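Side-chain contacts in lantibiotic dehydratase (Microbispora corallina, PDB 5EHK), which probably dehydrates serine and threonine residues of the NAI-107 precursor peptide, using glutamyl-tRNA to activate them before elimination: residues E175-L178 against S179-R183; Q296-L299 against D300-A304; R1072-G1075 against S1076-M1080. All blocks are in the same frame, centred on the assembly; numbering follows the deposited sequence.

Contact 1. Residues E175-L178 against S179-R183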
ATOM      1  N   GLU A 175      13.040  38.258   2.358  1.00 34.31           N
ATOM      2  CA  GLU A 175      13.575  37.899   3.651  1.00 32.47           C
ATOM      3  C   GLU A 175      14.266  39.116   4.252  1.00 39.07           C
ATOM      4  O   GLU A 175      14.075  39.435   5.423  1.00 42.47           O
ATOM      5  CB  GLU A 175      14.537  36.724   3.508  1.00 37.28           C
ATOM      6  CG  GLU A 175      14.743  35.959   4.788  1.00 44.33           C
ATOM      7  CD  GLU A 175      15.215  34.539   4.549  1.00 49.34           C
ATOM      8  OE1 GLU A 175      14.895  33.995   3.474  1.00 50.28           O
ATOM      9  OE2 GLU A 175      15.872  33.955   5.442  1.00 57.32           O
ATOM     10  N   TRP A 176      15.040  39.816   3.426  1.00 40.83           N
ATOM     11  CA  TRP A 176      15.723  41.039   3.845  1.00 38.19           C
ATOM     12  C   TRP A 176      14.721  42.126   4.253  1.00 33.79           C
ATOM     13  O   TRP A 176      14.801  42.672   5.351  1.00 33.71           O
ATOM     14  CB  TRP A 176      16.693  41.530   2.749  1.00 37.98           C
ATOM     15  CG  TRP A 176      17.423  42.809   3.093  1.00 42.44           C
ATOM     16  CD1 TRP A 176      18.550  42.933   3.859  1.00 48.23           C
ATOM     17  CD2 TRP A 176      17.062  44.139   2.699  1.00 36.31           C
ATOM     18  NE1 TRP A 176      18.913  44.255   3.957  1.00 48.06           N
ATOM     19  CE2 TRP A 176      18.012  45.014   3.258  1.00 45.57           C
ATOM     20  CE3 TRP A 176      16.031  44.672   1.925  1.00 35.54           C
ATOM     21  CZ2 TRP A 176      17.959  46.391   3.067  1.00 49.87           C
ATOM     22  CZ3 TRP A 176      15.978  46.036   1.741  1.00 42.09           C
ATOM     23  CH2 TRP A 176      16.939  46.882   2.304  1.00 45.67           C
ATOM     24  N   LEU A 177      13.787  42.440   3.366  1.00 29.68           N
ATOM     25  CA  LEU A 177      12.805  43.481   3.642  1.00 34.03           C
ATOM     26  C   LEU A 177      11.972  43.194   4.887  1.00 39.66           C
ATOM     27  O   LEU A 177      11.637  44.108   5.639  1.00 41.03           O
ATOM     28  CB  LEU A 177      11.882  43.695   2.445  1.00 33.13           C
ATOM     29  CG  LEU A 177      10.823  44.768   2.684  1.00 31.20           C
ATOM     30  CD1 LEU A 177      11.496  46.106   2.946  1.00 29.10           C
ATOM     31  CD2 LEU A 177       9.858  44.854   1.497  1.00 30.40           C
ATOM     32  N   LEU A 178      11.641  41.927   5.110  1.00 39.21           N
ATOM     33  CA  LEU A 178      10.824  41.575   6.262  1.00 37.85           C
ATOM     34  C   LEU A 178      11.531  41.845   7.597  1.00 41.42           C
ATOM     35  O   LEU A 178      10.886  42.258   8.562  1.00 43.16           O
ATOM     36  CB  LEU A 178      10.303  40.130   6.159  1.00 34.92           C
ATOM     37  CG  LEU A 178       9.150  39.958   5.155  1.00 27.95           C
ATOM     38  CD1 LEU A 178       8.911  38.498   4.803  1.00 19.34           C
ATOM     39  CD2 LEU A 178       7.868  40.625   5.642  1.00 23.99           C
ATOM     40  N   SER A 179      12.847  41.652   7.649  1.00 41.13           N
ATOM     41  CA  SER A 179      13.617  42.027   8.845  1.00 45.55           C
ATOM     42  C   SER A 179      13.383  43.478   9.263  1.00 46.42           C
ATOM     43  O   SER A 179      13.281  43.786  10.455  1.00 46.26           O
ATOM     44  CB  SER A 179      15.113  41.745   8.683  1.00 46.13           C
ATOM     45  OG  SER A 179      15.374  40.356   8.823  1.00 51.05           O
ATOM     46  N   ALA A 180      13.299  44.359   8.274  1.00 40.80           N
ATOM     47  CA  ALA A 180      13.041  45.769   8.524  1.00 43.44           C
ATOM     48  C   ALA A 180      11.576  46.051   8.871  1.00 45.73           C
ATOM     49  O   ALA A 180      11.289  46.892   9.726  1.00 51.11           O
ATOM     50  CB  ALA A 180      13.482  46.611   7.332  1.00 41.14           C
ATOM     51  N   VAL A 181      10.653  45.372   8.192  1.00 45.34           N
ATOM     52  CA  VAL A 181       9.225  45.579   8.421  1.00 43.66           C
ATOM     53  C   VAL A 181       8.892  45.230   9.866  1.00 43.94           C
ATOM     54  O   VAL A 181       8.087  45.905  10.516  1.00 43.44           O
ATOM     55  CB  VAL A 181       8.363  44.709   7.464  1.00 45.24           C
ATOM     56  CG1 VAL A 181       6.887  44.872   7.771  1.00 36.73           C
ATOM     57  CG2 VAL A 181       8.651  45.053   5.992  1.00 35.18           C
ATOM     58  N   HIS A 182       9.551  44.187  10.366  1.00 45.60           N
ATOM     59  CA  HIS A 182       9.435  43.765  11.761  1.00 44.11           C
ATOM     60  C   HIS A 182       9.816  44.893  12.716  1.00 46.28           C
ATOM     61  O   HIS A 182       9.132  45.127  13.713  1.00 50.92           O
ATOM     62  CB  HIS A 182      10.350  42.571  12.019  1.00 38.13           C
ATOM     63  CG  HIS A 182       9.911  41.316  11.338  1.00 43.81           C
ATOM     64  ND1 HIS A 182      10.697  40.187  11.283  1.00 48.92           N
ATOM     65  CD2 HIS A 182       8.766  41.014  10.678  1.00 40.91           C
ATOM     66  CE1 HIS A 182      10.057  39.239  10.621  1.00 43.39           C
ATOM     67  NE2 HIS A 182       8.887  39.717  10.238  1.00 41.91           N
ATOM     68  N   ARG A 183      10.897  45.602  12.395  1.00 47.71           N
ATOM     69  CA  ARG A 183      11.395  46.680  13.245  1.00 44.82           C
ATOM     70  C   ARG A 183      10.416  47.826  13.217  1.00 46.31           C
ATOM     71  O   ARG A 183      10.203  48.484  14.230  1.00 53.91           O
ATOM     72  CB  ARG A 183      12.772  47.151  12.783  1.00 45.31           C
ATOM     73  CG  ARG A 183      13.926  46.218  13.165  1.00 55.08           C
ATOM     74  CD  ARG A 183      15.186  46.527  12.362  1.00 58.40           C
ATOM     75  NE  ARG A 183      15.637  47.911  12.507  1.00 66.57           N
ATOM     76  CZ  ARG A 183      16.497  48.506  11.681  1.00 65.84           C
ATOM     77  NH1 ARG A 183      16.979  47.849  10.634  1.00 58.30           N
ATOM     78  NH2 ARG A 183      16.854  49.766  11.887  1.00 70.48           N
TER

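Contact 2. Residues Q296-L299 against D300-A304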
ATOM      1  N   GLN A 296       8.666  49.515  -2.334  1.00 34.33           N
ATOM      2  CA  GLN A 296       7.820  50.670  -2.558  1.00 36.00           C
ATOM      3  C   GLN A 296       6.528  50.558  -1.755  1.00 43.62           C
ATOM      4  O   GLN A 296       6.012  51.558  -1.246  1.00 43.80           O
ATOM      5  CB  GLN A 296       7.528  50.845  -4.045  1.00 38.80           C
ATOM      6  CG  GLN A 296       6.864  52.168  -4.383  1.00 42.53           C
ATOM      7  CD  GLN A 296       7.728  53.373  -3.990  1.00 52.63           C
ATOM      8  OE1 GLN A 296       8.896  53.494  -4.402  1.00 48.29           O
ATOM      9  NE2 GLN A 296       7.150  54.277  -3.200  1.00 41.07           N
ATOM     10  N   HIS A 297       6.016  49.334  -1.636  1.00 44.59           N
ATOM     11  CA  HIS A 297       4.829  49.095  -0.823  1.00 38.33           C
ATOM     12  C   HIS A 297       5.029  49.526   0.621  1.00 37.21           C
ATOM     13  O   HIS A 297       4.154  50.190   1.176  1.00 40.58           O
ATOM     14  CB  HIS A 297       4.363  47.630  -0.841  1.00 35.21           C
ATOM     15  CG  HIS A 297       3.326  47.346   0.194  1.00 21.12           C
ATOM     16  ND1 HIS A 297       2.021  47.765   0.065  1.00 23.83           N
ATOM     17  CD2 HIS A 297       3.419  46.768   1.413  1.00 24.00           C
ATOM     18  CE1 HIS A 297       1.345  47.425   1.148  1.00 25.70           C
ATOM     19  NE2 HIS A 297       2.170  46.821   1.983  1.00 27.16           N
ATOM     20  N   VAL A 298       6.147  49.133   1.237  1.00 29.73           N
ATOM     21  CA  VAL A 298       6.436  49.586   2.604  1.00 37.16           C
ATOM     22  C   VAL A 298       6.489  51.122   2.701  1.00 47.63           C
ATOM     23  O   VAL A 298       5.845  51.719   3.572  1.00 46.51           O
ATOM     24  CB  VAL A 298       7.752  49.020   3.162  1.00 39.47           C
ATOM     25  CG1 VAL A 298       7.993  49.574   4.565  1.00 29.22           C
ATOM     26  CG2 VAL A 298       7.737  47.484   3.164  1.00 36.90           C
ATOM     27  N   LEU A 299       7.251  51.754   1.803  1.00 46.53           N
ATOM     28  CA  LEU A 299       7.306  53.219   1.744  1.00 44.15           C
ATOM     29  C   LEU A 299       5.938  53.883   1.548  1.00 47.84           C
ATOM     30  O   LEU A 299       5.622  54.844   2.248  1.00 52.19           O
ATOM     31  CB  LEU A 299       8.326  53.750   0.724  1.00 43.92           C
ATOM     32  CG  LEU A 299       9.849  53.565   0.811  1.00 42.45           C
ATOM     33  CD1 LEU A 299      10.332  52.561   1.853  1.00 39.70           C
ATOM     34  CD2 LEU A 299      10.394  53.222  -0.574  1.00 43.91           C
ATOM     35  N   ASP A 300       5.145  53.409   0.586  1.00 43.86           N
ATOM     36  CA  ASP A 300       3.816  53.998   0.361  1.00 48.30           C
ATOM     37  C   ASP A 300       2.947  53.939   1.628  1.00 48.66           C
ATOM     38  O   ASP A 300       2.216  54.886   1.942  1.00 44.30           O
ATOM     39  CB  ASP A 300       3.097  53.329  -0.815  1.00 44.99           C
ATOM     40  CG  ASP A 300       3.764  53.604  -2.149  1.00 49.88           C
ATOM     41  OD1 ASP A 300       4.364  54.687  -2.300  1.00 57.91           O
ATOM     42  OD2 ASP A 300       3.716  52.729  -3.040  1.00 52.93           O
ATOM     43  N   VAL A 301       3.059  52.831   2.358  1.00 45.82           N
ATOM     44  CA  VAL A 301       2.322  52.640   3.598  1.00 44.54           C
ATOM     45  C   VAL A 301       2.767  53.571   4.738  1.00 51.05           C
ATOM     46  O   VAL A 301       1.912  54.209   5.362  1.00 52.17           O
ATOM     47  CB  VAL A 301       2.341  51.157   4.047  1.00 44.78           C
ATOM     48  CG1 VAL A 301       1.959  51.039   5.505  1.00 47.28           C
ATOM     49  CG2 VAL A 301       1.396  50.321   3.180  1.00 31.27           C
ATOM     50  N   VAL A 302       4.078  53.667   5.009  1.00 51.99           N
ATOM     51  CA  VAL A 302       4.571  54.606   6.039  1.00 52.48           C
ATOM     52  C   VAL A 302       4.280  56.055   5.655  1.00 50.42           C
ATOM     53  O   VAL A 302       4.063  56.903   6.515  1.00 56.02           O
ATOM     54  CB  VAL A 302       6.062  54.440   6.420  1.00 48.03           C
ATOM     55  CG1 VAL A 302       6.409  52.981   6.589  1.00 47.92           C
ATOM     56  CG2 VAL A 302       6.956  55.096   5.405  1.00 53.07           C
ATOM     57  N   ALA A 303       4.290  56.328   4.356  1.00 50.33           N
ATOM     58  CA  ALA A 303       3.912  57.638   3.847  1.00 56.72           C
ATOM     59  C   ALA A 303       2.433  57.914   4.095  1.00 54.63           C
ATOM     60  O   ALA A 303       2.055  59.059   4.334  1.00 57.66           O
ATOM     61  CB  ALA A 303       4.219  57.742   2.353  1.00 47.12           C
ATOM     62  N   ALA A 304       1.599  56.874   4.035  1.00 53.55           N
ATOM     63  CA  ALA A 304       0.179  57.032   4.338  1.00 52.84           C
ATOM     64  C   ALA A 304       0.016  57.352   5.813  1.00 52.32           C
ATOM     65  O   ALA A 304      -0.902  58.071   6.211  1.00 50.38           O
ATOM     66  CB  ALA A 304      -0.615  55.780   3.971  1.00 35.47           C
TER

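Contact 3. Residues R1072-G1075 against S1076-M1080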
ATOM      1  N   ARG A1072     -33.632   7.981  -1.045  1.00 35.79           N
ATOM      2  CA  ARG A1072     -32.478   7.698  -0.223  1.00 39.00           C
ATOM      3  C   ARG A1072     -32.892   7.017   1.088  1.00 39.96           C
ATOM      4  O   ARG A1072     -32.204   6.125   1.574  1.00 36.71           O
ATOM      5  CB  ARG A1072     -31.682   8.981   0.038  1.00 45.24           C
ATOM      6  CG  ARG A1072     -30.772   8.922   1.267  1.00 53.47           C
ATOM      7  CD  ARG A1072     -29.996  10.221   1.398  1.00 69.77           C
ATOM      8  NE  ARG A1072     -28.759  10.074   2.162  1.00 77.14           N
ATOM      9  CZ  ARG A1072     -27.623   9.580   1.671  1.00 69.62           C
ATOM     10  NH1 ARG A1072     -27.556   9.158   0.411  1.00 55.59           N
ATOM     11  NH2 ARG A1072     -26.552   9.502   2.448  1.00 62.69           N
ATOM     12  N   LEU A1073     -34.019   7.442   1.651  1.00 36.71           N
ATOM     13  CA  LEU A1073     -34.504   6.890   2.914  1.00 33.34           C
ATOM     14  C   LEU A1073     -34.752   5.398   2.806  1.00 32.77           C
ATOM     15  O   LEU A1073     -34.139   4.603   3.530  1.00 28.16           O
ATOM     16  CB  LEU A1073     -35.812   7.574   3.313  1.00 30.77           C
ATOM     17  CG  LEU A1073     -36.396   7.440   4.717  1.00 28.71           C
ATOM     18  CD1 LEU A1073     -37.508   8.467   4.854  1.00 29.82           C
ATOM     19  CD2 LEU A1073     -36.939   6.064   5.027  1.00 24.06           C
ATOM     20  N   VAL A1074     -35.678   5.027   1.925  1.00 29.38           N
ATOM     21  CA  VAL A1074     -36.061   3.634   1.784  1.00 24.25           C
ATOM     22  C   VAL A1074     -34.846   2.820   1.357  1.00 27.21           C
ATOM     23  O   VAL A1074     -34.628   1.714   1.856  1.00 23.75           O
ATOM     24  CB  VAL A1074     -37.269   3.453   0.825  1.00 26.45           C
ATOM     25  CG1 VAL A1074     -37.698   2.002   0.764  1.00 28.44           C
ATOM     26  CG2 VAL A1074     -38.435   4.286   1.283  1.00 25.85           C
ATOM     27  N   GLY A1075     -34.028   3.397   0.479  1.00 28.97           N
ATOM     28  CA  GLY A1075     -32.797   2.757   0.053  1.00 25.56           C
ATOM     29  C   GLY A1075     -31.886   2.485   1.239  1.00 26.16           C
ATOM     30  O   GLY A1075     -31.239   1.440   1.307  1.00 26.90           O
ATOM     31  N   SER A1076     -31.835   3.422   2.181  1.00 29.03           N
ATOM     32  CA  SER A1076     -31.058   3.226   3.396  1.00 28.66           C
ATOM     33  C   SER A1076     -31.673   2.073   4.163  1.00 27.28           C
ATOM     34  O   SER A1076     -30.958   1.175   4.617  1.00 28.87           O
ATOM     35  CB  SER A1076     -31.075   4.473   4.297  1.00 29.86           C
ATOM     36  OG  SER A1076     -30.158   5.461   3.872  1.00 32.67           O
ATOM     37  N   LEU A1077     -33.001   2.077   4.269  1.00 23.99           N
ATOM     38  CA  LEU A1077     -33.697   1.017   4.984  1.00 17.64           C
ATOM     39  C   LEU A1077     -33.460  -0.342   4.323  1.00 21.13           C
ATOM     40  O   LEU A1077     -33.270  -1.335   5.019  1.00 23.10           O
ATOM     41  CB  LEU A1077     -35.184   1.331   5.140  1.00 17.29           C
ATOM     42  CG  LEU A1077     -35.611   2.333   6.220  1.00 15.37           C
ATOM     43  CD1 LEU A1077     -37.092   2.600   6.159  1.00 12.53           C
ATOM     44  CD2 LEU A1077     -35.253   1.813   7.603  1.00 16.58           C
ATOM     45  N   LEU A1078     -33.456  -0.396   2.991  1.00 23.18           N
ATOM     46  CA  LEU A1078     -33.112  -1.645   2.309  1.00 22.54           C
ATOM     47  C   LEU A1078     -31.682  -2.096   2.614  1.00 24.88           C
ATOM     48  O   LEU A1078     -31.448  -3.295   2.897  1.00 17.23           O
ATOM     49  CB  LEU A1078     -33.348  -1.614   0.785  1.00 18.87           C
ATOM     50  CG  LEU A1078     -34.738  -1.702   0.125  1.00 20.78           C
ATOM     51  CD1 LEU A1078     -35.798  -2.491   0.931  1.00 13.80           C
ATOM     52  CD2 LEU A1078     -35.235  -0.348  -0.270  1.00 23.75           C
ATOM     53  N   HIS A1079     -30.739  -1.147   2.523  1.00 22.23           N
ATOM     54  CA  HIS A1079     -29.322  -1.407   2.819  1.00 22.37           C
ATOM     55  C   HIS A1079     -29.101  -1.972   4.251  1.00 19.09           C
ATOM     56  O   HIS A1079     -28.432  -2.988   4.427  1.00 16.97           O
ATOM     57  CB  HIS A1079     -28.460  -0.149   2.589  1.00 20.67           C
ATOM     58  CG  HIS A1079     -27.050  -0.278   3.085  1.00 18.58           C
ATOM     59  ND1 HIS A1079     -26.217  -1.313   2.708  1.00 15.01           N
ATOM     60  CD2 HIS A1079     -26.336   0.478   3.950  1.00 20.99           C
ATOM     61  CE1 HIS A1079     -25.051  -1.181   3.311  1.00 18.36           C
ATOM     62  NE2 HIS A1079     -25.096  -0.103   4.073  1.00 19.16           N
ATOM     63  N   MET A1080     -29.685  -1.341   5.264  1.00 17.70           N
ATOM     64  CA  MET A1080     -29.520  -1.831   6.637  1.00 18.46           C
ATOM     65  C   MET A1080     -30.114  -3.220   6.888  1.00 18.45           C
ATOM     66  O   MET A1080     -29.614  -3.956   7.742  1.00 16.84           O
ATOM     67  CB  MET A1080     -30.033  -0.809   7.667  1.00 14.60           C
ATOM     68  CG  MET A1080     -29.185   0.467   7.798  1.00 16.36           C
ATOM     69  SD  MET A1080     -27.495   0.270   8.447  1.00 18.98           S
ATOM     70  CE  MET A1080     -26.556  -0.284   7.049  1.00 21.03           C
TER

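Contact 1. Residues E175-L178 against S179-R183
The E175 carbonyl accepts a weak bond from the amide of S179 one turn on, with S179 N 3.4 Å from E175 O. W176 competes for the same amide: S179 N is 3.2 Å from W176 O, also a weak bond because the angle at the hydrogen is only 121°. One N-H is thus divided between the carbonyls three and four residues back. S179 CB rests near W176 O, while the hydroxyl makes a weak bond to G218 O. The W176 side chain makes no contact with S179-R183; its NE1 bonds to H360 O and T356 O, and the ring packs on L327 and V330 of helix 318-339.

L177 combines a backbone bond with a hydrophobic contact. Its carbonyl takes the V181 amide in the carbonyl plane (V181 N to L177 O, 3.0 Å), and a weaker bond comes from A180 N. L177 CG meets V181 CG2 at 4.0 Å, the two side chains crossing at a slant. This i to i+4 pair forms an apolar strip on helix 174-185: L177 and V181 pack on V298 of helix 294-306, W176 and A180 on helix 318-339.

L178 closes the segment with a regular bond from H182 N to L178 O, 3.0 Å long. The same oxygen lies over one face of the H182 imidazole, 3.1 Å above its plane and displaced toward the rim. H182 CG stands beside its own backbone N (chi1 -69°), which folds the ring back along the helix over that carbonyl. ND1 is close to L178 O as well, but at an angle too poor for a hydrogen bond. The isobutyl end of L178 comes only loosely to V181, CD2 lying 4.5 Å from V181 CB.

Contact 2. Residues Q296-L299 against D300-A304
From Q296 to L299 each carbonyl accepts the amide four residues later, a regular alpha-helical sequence running from D300 N to Q296 O (2.7 Å) through to A303 N to L299 O (2.9 Å). The stretch lies on helix 294-306, which packs against helices 174-185 and 318-339 in the region matching the dehydratase N-terminal family. It carries one hydrogen-bonded pair, one methyl-imidazole contact and one apolar pair, all at i to i+4 spacing.

The polar pair joins Q296 to D300. Q296 NE2 donates to D300 OD1 over 3.0 Å. The oxygen lies close to the amide plane of Q296, but the donor reaches it from above the carboxylate, 47° out of that plane, and the amide and carboxylate planes stand 41° apart. A bend at chi2 of 60° turns the glutamine amide forward along the helix and brings NE2 to the carboxylate; D300 CG, standing beside its own backbone N, leans back to meet it.

H297 CE1 lies 3.5 Å from V301 CG2, the methyl coming to the imidazole obliquely. The ring's polar end is occupied elsewhere, NE2 bonding to A284 O. On the buried side V298 CG1 approaches V302 CG1 at 4.3 Å, and both valines lean on L184.

The chemistry therefore changes around the helix: V298, V302 and L299 meet neighbouring helices, V301 the loop residues V194 and L285, whereas the exposed carboxylate of D300 is paired with a neutral amide, a bond that steers both side chains without neutralising the acid's probable negative charge.

Contact 3. Residues R1072-G1075 against S1076-M1080
R1072 and S1076 carry the polar part of this contact. R1072 O accepts two hydrogen bonds from the same serine: S1076 N at 2.8 Å, the ordinary helical bond, and S1076 OG at 3.1 Å. The two donors approach from opposite faces of the carbonyl plane, the hydroxyl tilted 35° out of it. S1076 OG sits beside its own backbone N (chi1 -80°), which lets the short side chain reach back one turn. The hydroxyl gives its proton to R1072 O and receives a bond from R913 NH2, so it is used as both donor and acceptor. The guanidinium of R1072 lies near that of R913, a meeting of like charges.

Backbone bonds continue the helix, among them H1079 N to G1075 O, 2.9 Å. The imidazole of H1079 then leads away from R1072-G1075, its ND1 bonded to E1093 OE1 of helix 1090-1109.

Hydrophobic contacts occupy a different side. L1073 CD2 touches L1077 CD1 at 3.6 Å, and V1074 CG1 touches L1078 CD2, likewise at 3.6 Å. In each pair the side chains lie next to one another and point the same way, meeting through single methyl groups. F965 and L961 of helix 950-965 pack over both pairs, and F1053 of helix 1044-1059 adds to the first.

The serine bond to the i-4 carbonyl is a common way for a hydroxyl in a helix to be satisfied. The whole is the pattern of a helix packed among others, here in the region matching the dehydratase C-terminal family, with aliphatic i to i+4 pairs set against helices 950-965 and 1044-1059.

How the contacts relate
Contacts 1 and 2 belong to one packing unit in the N-terminal family region, their helices meeting where V298 CG2 lies 3.8 Å from both L177 CD2 and V181 CG2. Helix 318-339 borders both. Contact 3 stands apart, its centre about 61 Å from that of contact 1 and on the other side of the chain's centre, in the C-terminal family region. Contacts 1 and 3 are mainly buried, whereas contact 2 reaches the surface. Their side-chain chemistry differs too: an amide-carboxylate bond on the exposed side of the helix, at D300, in 296-304; a hydroxyl-carbonyl bond in 1072-1080; and in 175-183 no side-chain hydrogen bond between the segments, but an imidazole face over a carbonyl. All three share aliphatic i to i+4 pairs.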